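Local atomic coordinates of lysozyme (Asticcacaulis excentricus, PDB entry 6H9D), a protein that is the muramidase domain of SpmX, a lysozyme-family peptidoglycan hydrolase apparently co-opted from a phage lysin and linked to stalk synthesis and cell morphogenesis. Residues A[32-37]-A[46-51]; A[10-15]-A[52-57]; A[72-77]-A[104-109]. All coordinates share one frame; numbering follows the deposited sequence. Where two conformers were deposited one is given.

Interaction 1. Residues A[32-37]-A[46-51]; sequences WMIGYG and ARVTAE
Ile34 and Val48 meet across the small β-containing lobe of this phage-type lysozyme, where strand 32-35 of an antiparallel hairpin faces the extended chain leading into helix 50-71. Both segments pair by backbone hydrogen bonds with strands 21-22 and 24-26: Met33 with Ser25 and Gly35 with Arg21 from one segment, Ala46 with Ala24 and Val48 with Gln22 from the other. What they share directly is apolar. The two branched side chains reach toward each other tip to tip, and Ile34 CD1 lies 3.7 Å from Val48 CG1. With Ile34 CG1 anti to the backbone N (chi1 -158°) and chi2 also extended, CD1 reaches Ala46 CB, 3.8 Å away. The same methyl rests 3.3 Å from Ala46 O. The second branch of Val48, CG2, lies against Ile34 CG1 and is 4.0 Å from Gly35 N. Leu56 of helix 50-71 touches both Ile34 and Val48, and branched aliphatic side chains suit a wedge lined by this leucine and the hairpin.

Gly35 has a positive phi of 68°, a conformation that glycine adopts readily, and here the chain leaves the strand for Tyr36, whose ring packs on Ala53 and Leu57. The polar contacts gather at the start of the helix. OG1 of Thr49, at the N-cap, accepts from Asp52 N. A water bridges Tyr36 OH to Ala50 O: in the plane of the tyrosine ring, at its edge, it lies 2.5 Å from Tyr36 OH and donates to Ala50 O at 2.7 Å.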
loop_
_atom_site.group_PDB
_atom_site.type_symbol
_atom_site.label_atom_id
_atom_site.label_comp_id
_atom_site.label_asym_id
_atom_site.label_seq_id
_atom_site.Cartn_x
_atom_site.Cartn_y
_atom_site.Cartn_z
ATOM N N TRP A 32 1.566 20.326 3.562
ATOM C CA TRP A 32 0.569 20.296 2.515
ATOM C C TRP A 32 0.464 18.894 1.918
ATOM O O TRP A 32 1.442 18.144 1.892
ATOM C CB TRP A 32 0.885 21.367 1.474
ATOM C CG TRP A 32 0.772 22.739 2.064
ATOM C CD1 TRP A 32 1.697 23.387 2.830
ATOM C CD2 TRP A 32 -0.371 23.613 1.996
ATOM N NE1 TRP A 32 1.210 24.599 3.239
ATOM C CE2 TRP A 32 -0.048 24.774 2.729
ATOM C CE3 TRP A 32 -1.630 23.525 1.394
ATOM C CZ2 TRP A 32 -0.940 25.836 2.871
ATOM C CZ3 TRP A 32 -2.507 24.582 1.520
ATOM C CH2 TRP A 32 -2.167 25.716 2.258
ATOM N N MET A 33 -0.748 18.546 1.469
ATOM C CA MET A 33 -1.040 17.265 0.868
ATOM C C MET A 33 -1.679 17.507 -0.505
ATOM O O MET A 33 -2.423 18.456 -0.679
ATOM C CB MET A 33 -1.992 16.454 1.755
ATOM C CG MET A 33 -2.044 14.963 1.417
ATOM S SD MET A 33 -2.892 13.873 2.639
ATOM C CE MET A 33 -1.593 13.516 3.823
ATOM N N ILE A 34 -1.377 16.632 -1.468
ATOM C CA ILE A 34 -1.931 16.754 -2.803
ATOM C C ILE A 34 -1.970 15.367 -3.453
ATOM O O ILE A 34 -1.312 14.429 -2.994
ATOM C CB ILE A 34 -1.116 17.770 -3.627
ATOM C CG1 ILE A 34 -1.931 18.338 -4.789
ATOM C CG2 ILE A 34 0.210 17.161 -4.107
ATOM C CD1 ILE A 34 -1.294 19.547 -5.467
ATOM N N GLY A 35 -2.730 15.257 -4.536
ATOM C CA GLY A 35 -2.731 14.045 -5.333
ATOM C C GLY A 35 -3.364 12.921 -4.537
ATOM O O GLY A 35 -4.449 13.103 -3.979
ATOM N N TYR A 36 -2.673 11.780 -4.453
ATOM C CA TYR A 36 -3.134 10.628 -3.700
ATOM C C TYR A 36 -2.381 10.533 -2.369
ATOM O O TYR A 36 -1.614 9.620 -2.164
ATOM C CB TYR A 36 -2.937 9.355 -4.526
ATOM C CG TYR A 36 -3.655 9.375 -5.850
ATOM C CD1 TYR A 36 -5.040 9.313 -5.923
ATOM C CD2 TYR A 36 -2.947 9.469 -7.028
ATOM C CE1 TYR A 36 -5.697 9.360 -7.142
ATOM C CE2 TYR A 36 -3.583 9.510 -8.252
ATOM C CZ TYR A 36 -4.963 9.479 -8.308
ATOM O OH TYR A 36 -5.563 9.492 -9.526
ATOM N N GLY A 37 -2.557 11.546 -1.530
ATOM C CA GLY A 37 -1.940 11.610 -0.196
ATOM C C GLY A 37 -0.469 11.961 -0.232
ATOM O O GLY A 37 0.214 11.613 0.696
ATOM N N ALA A 46 -0.193 24.492 -4.819
ATOM C CA ALA A 46 0.128 23.538 -5.900
ATOM C C ALA A 46 -1.147 22.900 -6.449
ATOM O O ALA A 46 -2.096 22.752 -5.717
ATOM C CB ALA A 46 1.088 22.494 -5.408
ATOM N N ARG A 47 -1.136 22.568 -7.731
ATOM C CA ARG A 47 -2.288 21.914 -8.391
ATOM C C ARG A 47 -1.749 20.727 -9.195
ATOM O O ARG A 47 -0.637 20.834 -9.700
ATOM C CB ARG A 47 -3.028 22.905 -9.296
ATOM C CG ARG A 47 -3.682 24.085 -8.589
ATOM C CD ARG A 47 -4.421 25.022 -9.545
ATOM N NE ARG A 47 -5.700 25.571 -9.092
ATOM C CZ ARG A 47 -6.625 26.120 -9.879
ATOM N NH1 ARG A 47 -6.526 26.035 -11.194
ATOM N NH2 ARG A 47 -7.658 26.748 -9.353
ATOM N N VAL A 48 -2.514 19.642 -9.291
ATOM C CA VAL A 48 -2.045 18.470 -10.077
ATOM C C VAL A 48 -3.154 17.926 -10.968
ATOM O O VAL A 48 -4.305 17.988 -10.591
ATOM C CB VAL A 48 -1.567 17.320 -9.176
ATOM C CG1 VAL A 48 -0.294 17.631 -8.428
ATOM C CG2 VAL A 48 -2.653 16.871 -8.233
ATOM N N THR A 49 -2.754 17.395 -12.113
ATOM C CA THR A 49 -3.678 16.622 -12.971
ATOM C C THR A 49 -3.630 15.164 -12.494
ATOM O O THR A 49 -2.757 14.818 -11.683
ATOM C CB THR A 49 -3.222 16.631 -14.430
ATOM O OG1 THR A 49 -1.932 16.045 -14.492
ATOM C CG2 THR A 49 -3.144 18.020 -15.012
ATOM N N ALA A 50 -4.536 14.333 -12.995
ATOM C CA ALA A 50 -4.508 12.906 -12.632
ATOM C C ALA A 50 -3.133 12.345 -13.012
ATOM O O ALA A 50 -2.606 11.582 -12.265
ATOM C CB ALA A 50 -5.623 12.193 -13.335
ATOM N N GLU A 51 -2.582 12.776 -14.141
ATOM C CA GLU A 51 -1.229 12.358 -14.637
ATOM C C GLU A 51 -0.140 12.744 -13.614
ATOM O O GLU A 51 0.751 11.953 -13.280
ATOM C CB GLU A 51 -0.942 13.005 -16.006
ATOM C CG GLU A 51 -0.109 12.169 -16.976
ATOM C CD GLU A 51 0.647 12.946 -18.064
ATOM O OE1 GLU A 51 0.181 14.031 -18.461
ATOM O OE2 GLU A 51 1.747 12.495 -18.486
HETATM O O HOH W 1 -4.055 9.465 -11.538
#

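Interaction 2. Residues A[10-15]-A[52-57]; sequences GVELIK and DADALL
Segments 10-15 and 52-57, parts of helices 8-16 and 50-71, touch through Val11, Ile14 and Lys15 on one side and Asp54 and Leu57 on the other, and run nearly at right angles, their axes passing 11.2 Å apart with 102° between their directions. At that spacing side chains rather than backbones bridge the gap. Leu57 is the main apolar filler: it points at the other helix and divides its methyls, CD1 lying 4.1 Å from Ile14 CG2 and CD2 the same 4.1 Å from Lys15 CB. Val11 slides past it in the opposite direction, its CG1 also lying 3.6 Å from Asp54 OD2. Aliphatic residues at positions 11 and 14, one helical turn apart, form an apolar stripe; Ile14 also touches Val85 and Phe89 of helix 78-91.

Helix 50-71 is the long helix that joins the two lobes in lysozymes of the phage T4 type, and helix 8-16 leans across its first half. Beside Leu57 the crossing is charged. Lys15 NZ donates to Asp54 OD2 at 2.8 Å, meeting the lone pair that points away from the other oxygen, and makes a longer salt bridge within its own helix to Glu12 OE2, 3.5 Å away. A bend at chi3 (-60°) turns the ammonium group back toward both acids. The carboxylate planes of Glu12 and Asp54 are nearly parallel, 4° apart, with OE2 and OD2 separated by 4.1 Å; the shared lysine probably offsets the repulsion of the two acids. A water donates to Glu12 OE2 and Asp54 OD2, while Arg58 NE engages Asp54 OD1.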
loop_
_atom_site.group_PDB
_atom_site.type_symbol
_atom_site.label_atom_id
_atom_site.label_comp_id
_atom_site.label_asym_id
_atom_site.label_seq_id
_atom_site.Cartn_x
_atom_site.Cartn_y
_atom_site.Cartn_z
ATOM N N GLY A 10 -0.832 -2.686 -10.655
ATOM C CA GLY A 10 -0.535 -2.542 -9.230
ATOM C C GLY A 10 -0.739 -1.111 -8.761
ATOM O O GLY A 10 -1.330 -0.836 -7.721
ATOM N N VAL A 11 -0.234 -0.162 -9.561
ATOM C CA VAL A 11 -0.435 1.250 -9.283
ATOM C C VAL A 11 -1.930 1.576 -9.296
ATOM O O VAL A 11 -2.416 2.255 -8.412
ATOM C CB VAL A 11 0.365 2.142 -10.253
ATOM C CG1 VAL A 11 -0.006 3.600 -10.066
ATOM C CG2 VAL A 11 1.867 1.922 -10.071
ATOM N N GLU A 12 -2.666 1.065 -10.288
ATOM C CA GLU A 12 -4.108 1.378 -10.404
ATOM C C GLU A 12 -4.871 0.815 -9.190
ATOM O O GLU A 12 -5.774 1.453 -8.667
ATOM C CB GLU A 12 -4.712 0.813 -11.695
ATOM C CG GLU A 12 -4.165 1.424 -12.973
ATOM C CD GLU A 12 -4.048 2.940 -13.003
ATOM O OE1 GLU A 12 -5.032 3.616 -12.622
ATOM O OE2 GLU A 12 -2.970 3.429 -13.415
ATOM N N LEU A 13 -4.506 -0.384 -8.737
ATOM C CA LEU A 13 -5.122 -0.954 -7.542
ATOM C C LEU A 13 -4.949 0.008 -6.351
ATOM O O LEU A 13 -5.886 0.355 -5.641
ATOM C CB LEU A 13 -4.484 -2.314 -7.238
ATOM C CG LEU A 13 -4.988 -2.948 -5.941
ATOM C CD1 LEU A 13 -6.447 -3.334 -6.091
ATOM C CD2 LEU A 13 -4.166 -4.153 -5.522
ATOM N N ILE A 14 -3.718 0.467 -6.150
ATOM C CA ILE A 14 -3.387 1.311 -5.021
ATOM C C ILE A 14 -4.167 2.624 -5.111
ATOM O O ILE A 14 -4.753 3.085 -4.124
ATOM C CB ILE A 14 -1.861 1.503 -4.944
ATOM C CG1 ILE A 14 -1.220 0.187 -4.492
ATOM C CG2 ILE A 14 -1.488 2.674 -4.051
ATOM C CD1 ILE A 14 0.286 0.191 -4.467
ATOM N N LYS A 15 -4.213 3.187 -6.316
ATOM C CA LYS A 15 -4.901 4.442 -6.554
ATOM C C LYS A 15 -6.406 4.287 -6.270
ATOM O O LYS A 15 -7.068 5.246 -5.911
ATOM C CB LYS A 15 -4.621 4.839 -8.001
ATOM C CG LYS A 15 -5.043 6.226 -8.426
ATOM C CD LYS A 15 -4.845 6.423 -9.920
ATOM C CE LYS A 15 -3.396 6.256 -10.314
ATOM N NZ LYS A 15 -3.180 6.551 -11.747
ATOM N N ASP A 52 -0.187 13.985 -13.127
ATOM C CA ASP A 52 0.791 14.474 -12.148
ATOM C C ASP A 52 0.675 13.657 -10.839
ATOM O O ASP A 52 1.671 13.305 -10.216
ATOM C CB ASP A 52 0.571 15.955 -11.839
ATOM C CG ASP A 52 0.804 16.951 -12.968
ATOM O OD1 ASP A 52 1.409 16.582 -13.968
ATOM O OD2 ASP A 52 0.333 18.093 -12.835
ATOM N N ALA A 53 -0.564 13.370 -10.411
ATOM C CA ALA A 53 -0.825 12.643 -9.164
ATOM C C ALA A 53 -0.289 11.206 -9.283
ATOM O O ALA A 53 0.233 10.670 -8.320
ATOM C CB ALA A 53 -2.298 12.664 -8.853
ATOM N N ASP A 54 -0.396 10.618 -10.483
ATOM C CA ASP A 54 0.160 9.271 -10.766
ATOM C C ASP A 54 1.671 9.284 -10.536
ATOM O O ASP A 54 2.203 8.403 -9.892
ATOM C CB ASP A 54 -0.168 8.803 -12.186
ATOM C CG ASP A 54 0.312 7.389 -12.468
ATOM O OD1 ASP A 54 1.460 7.234 -12.866
ATOM O OD2 ASP A 54 -0.477 6.450 -12.265
ATOM N N ALA A 55 2.344 10.316 -11.066
ATOM C CA ALA A 55 3.780 10.435 -10.935
ATOM C C ALA A 55 4.161 10.519 -9.456
ATOM O O ALA A 55 5.045 9.815 -9.028
ATOM C CB ALA A 55 4.285 11.621 -11.714
ATOM N N LEU A 56 3.464 11.359 -8.687
ATOM C CA LEU A 56 3.767 11.554 -7.282
ATOM C C LEU A 56 3.513 10.276 -6.475
ATOM O O LEU A 56 4.258 9.965 -5.547
ATOM C CB LEU A 56 2.940 12.726 -6.740
ATOM C CG LEU A 56 3.246 14.083 -7.383
ATOM C CD1 LEU A 56 2.221 15.111 -6.962
ATOM C CD2 LEU A 56 4.646 14.555 -7.022
ATOM N N LEU A 57 2.450 9.545 -6.804
ATOM C CA LEU A 57 2.152 8.292 -6.119
ATOM C C LEU A 57 3.315 7.318 -6.377
ATOM O O LEU A 57 3.775 6.659 -5.451
ATOM C CB LEU A 57 0.788 7.741 -6.576
ATOM C CG LEU A 57 0.448 6.317 -6.117
ATOM C CD1 LEU A 57 0.437 6.212 -4.594
ATOM C CD2 LEU A 57 -0.881 5.866 -6.691
HETATM O O HOH W 2 -0.046 4.343 -13.955
#

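Interaction 3. Residues A[72-77]-A[104-109]; sequences VHTPLT and RVNEGR
Helix 100-106 ends in a Schellman motif, and the last residues of the helix, Val105 and Asn106, dock onto Val72, His73 and Thr74 in the loop just after the long helix 50-71. Asn106 carries most of the polar part. Its OD1 accepts from His73 N at 2.8 Å in a nearly straight bond (168° at the hydrogen), the donor lying tilted from the carbonyl plane, while its ND2 donates to Leu71 O. The amide thereby serves two backbone groups on either side of Val72 where helical bonding stops, a task suited to asparagine, which offers both an acceptor and a donor. The side chains of His73 and Asn106 cross obliquely, ring and amide planes 17° apart, with His73 CD2 3.6 Å from Asn106 ND2.

Thr74 adds a weak bond from OG1 to Val105 O, 3.3 Å long. The hydroxyl sits between the backbone N and carbonyl carbon (chi1 69°), which leaves the methyl CG2 to rest 3.3 Å from Asn106 O. Next to these polar groups is an apolar patch: Val105 CG1 meets Val72 CG1 at 3.7 Å, the two valines crossing at about a right angle, and Leu76 CD2 approaches the same Val105 methyl more loosely.

Gly108 accommodates the positive phi of the Schellman turn, whose Arg109 N and Gly108 N bond back to Arg104 O and Val105 O, respectively. Val105 also packs on Ala113 of helix 110-116, so the end of helix 100-106 touches both that helix and the loop joining helix 50-71 to helix 78-91.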
loop_
_atom_site.group_PDB
_atom_site.type_symbol
_atom_site.label_atom_id
_atom_site.label_comp_id
_atom_site.label_asym_id
_atom_site.label_seq_id
_atom_site.Cartn_x
_atom_site.Cartn_y
_atom_site.Cartn_z
ATOM N N VAL A 72 11.366 -9.636 1.240
ATOM C CA VAL A 72 10.900 -10.952 0.732
ATOM C C VAL A 72 12.085 -11.711 0.128
ATOM O O VAL A 72 12.681 -11.202 -0.783
ATOM C CB VAL A 72 9.721 -10.808 -0.245
ATOM C CG1 VAL A 72 9.332 -12.150 -0.829
ATOM C CG2 VAL A 72 8.527 -10.167 0.437
ATOM N N HIS A 73 12.357 -12.906 0.648
ATOM C CA HIS A 73 13.480 -13.755 0.188
ATOM C C HIS A 73 13.003 -14.846 -0.772
ATOM O O HIS A 73 13.853 -15.468 -1.395
ATOM C CB HIS A 73 14.175 -14.384 1.390
ATOM C CG HIS A 73 14.465 -13.395 2.453
ATOM N ND1 HIS A 73 15.219 -12.286 2.217
ATOM C CD2 HIS A 73 14.061 -13.321 3.732
ATOM C CE1 HIS A 73 15.291 -11.573 3.310
ATOM N NE2 HIS A 73 14.592 -12.186 4.252
ATOM N N THR A 74 11.704 -15.101 -0.846
ATOM C CA THR A 74 11.242 -16.145 -1.787
ATOM C C THR A 74 10.953 -15.489 -3.132
ATOM O O THR A 74 10.730 -14.282 -3.156
ATOM C CB THR A 74 9.987 -16.855 -1.276
ATOM O OG1 THR A 74 8.925 -15.914 -1.327
ATOM C CG2 THR A 74 10.128 -17.392 0.127
ATOM N N PRO A 75 10.922 -16.237 -4.246
ATOM C CA PRO A 75 10.595 -15.666 -5.542
ATOM C C PRO A 75 9.121 -15.247 -5.552
ATOM O O PRO A 75 8.326 -15.866 -4.923
ATOM C CB PRO A 75 10.834 -16.809 -6.523
ATOM C CG PRO A 75 11.710 -17.760 -5.755
ATOM C CD PRO A 75 11.231 -17.644 -4.327
ATOM N N LEU A 76 8.804 -14.188 -6.279
ATOM C CA LEU A 76 7.407 -13.720 -6.318
ATOM C C LEU A 76 6.950 -13.591 -7.761
ATOM O O LEU A 76 7.770 -13.338 -8.618
ATOM C CB LEU A 76 7.343 -12.315 -5.718
ATOM C CG LEU A 76 7.622 -12.166 -4.232
ATOM C CD1 LEU A 76 7.594 -10.704 -3.867
ATOM C CD2 LEU A 76 6.608 -12.927 -3.411
ATOM N N THR A 77 5.653 -13.752 -7.971
ATOM C CA THR A 77 5.059 -13.439 -9.284
ATOM C C THR A 77 4.787 -11.926 -9.297
ATOM O O THR A 77 4.739 -11.315 -8.223
ATOM C CB THR A 77 3.756 -14.210 -9.517
ATOM O OG1 THR A 77 2.725 -13.637 -8.726
ATOM C CG2 THR A 77 3.870 -15.685 -9.239
ATOM N N ARG A 104 4.812 -15.766 6.517
ATOM C CA ARG A 104 4.192 -16.800 5.701
ATOM C C ARG A 104 4.766 -16.754 4.294
ATOM O O ARG A 104 5.164 -17.779 3.744
ATOM C CB ARG A 104 2.675 -16.612 5.658
ATOM C CG ARG A 104 1.940 -17.216 6.844
ATOM C CD ARG A 104 2.907 -17.853 7.828
ATOM N NE ARG A 104 2.549 -17.560 9.213
ATOM C CZ ARG A 104 3.418 -17.529 10.219
ATOM N NH1 ARG A 104 4.702 -17.772 9.995
ATOM N NH2 ARG A 104 3.003 -17.252 11.448
ATOM N N VAL A 105 4.806 -15.558 3.715
ATOM C CA VAL A 105 5.352 -15.403 2.368
ATOM C C VAL A 105 6.756 -16.007 2.311
ATOM O O VAL A 105 7.097 -16.705 1.356
ATOM C CB VAL A 105 5.383 -13.932 1.926
ATOM C CG1 VAL A 105 6.333 -13.714 0.759
ATOM C CG2 VAL A 105 3.996 -13.444 1.586
ATOM N N ASN A 106 7.572 -15.713 3.327
ATOM C CA ASN A 106 8.963 -16.156 3.334
ATOM C C ASN A 106 9.040 -17.671 3.594
ATOM O O ASN A 106 10.047 -18.279 3.325
ATOM C CB ASN A 106 9.820 -15.353 4.313
ATOM C CG ASN A 106 10.322 -14.063 3.701
ATOM O OD1 ASN A 106 10.453 -13.968 2.482
ATOM N ND2 ASN A 106 10.595 -13.066 4.522
ATOM N N GLU A 107 7.973 -18.261 4.126
ATOM C CA GLU A 107 7.916 -19.709 4.357
ATOM C C GLU A 107 7.368 -20.441 3.120
ATOM O O GLU A 107 7.231 -21.672 3.153
ATOM C CB GLU A 107 7.005 -20.022 5.549
ATOM C CG GLU A 107 7.602 -19.634 6.884
ATOM C CD GLU A 107 6.598 -19.583 8.022
ATOM O OE1 GLU A 107 5.409 -19.902 7.806
ATOM O OE2 GLU A 107 7.005 -19.202 9.115
ATOM N N GLY A 108 7.005 -19.696 2.068
ATOM C CA GLY A 108 6.412 -20.284 0.850
ATOM C C GLY A 108 4.963 -20.723 1.055
ATOM O O GLY A 108 4.432 -21.543 0.321
ATOM N N ARG A 109 4.308 -20.194 2.090
ATOM C CA ARG A 109 2.922 -20.534 2.416
ATOM C C ARG A 109 2.011 -19.401 1.931
ATOM O O ARG A 109 1.516 -18.607 2.715
ATOM C CB ARG A 109 2.822 -20.842 3.912
ATOM C CG ARG A 109 3.918 -21.789 4.405
ATOM C CD ARG A 109 3.506 -22.827 5.438
ATOM N NE ARG A 109 3.441 -22.308 6.795
ATOM C CZ ARG A 109 2.327 -22.160 7.499
ATOM N NH1 ARG A 109 1.164 -22.514 6.982
ATOM N NH2 ARG A 109 2.381 -21.660 8.718
#

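From the N terminus, helix 8-16 comes first, and interaction 2 closes a loop of 36 residues when helix 50-71 returns to it. Interaction 1 is nested inside that loop, joining the hairpin strand 32-35 to the chain that starts the same long helix. The two touch directly: Tyr36 packs on Lys15 and Ala53, and Val48 on Leu56, so hairpin, first helix and long helix form one continuous cluster. Interaction 3 follows in series, closing a mostly helical loop from the segment just after helix 50-71 to the end of helix 100-106. Its centre lies about 34 Å from that of interaction 1, across the chain's centre.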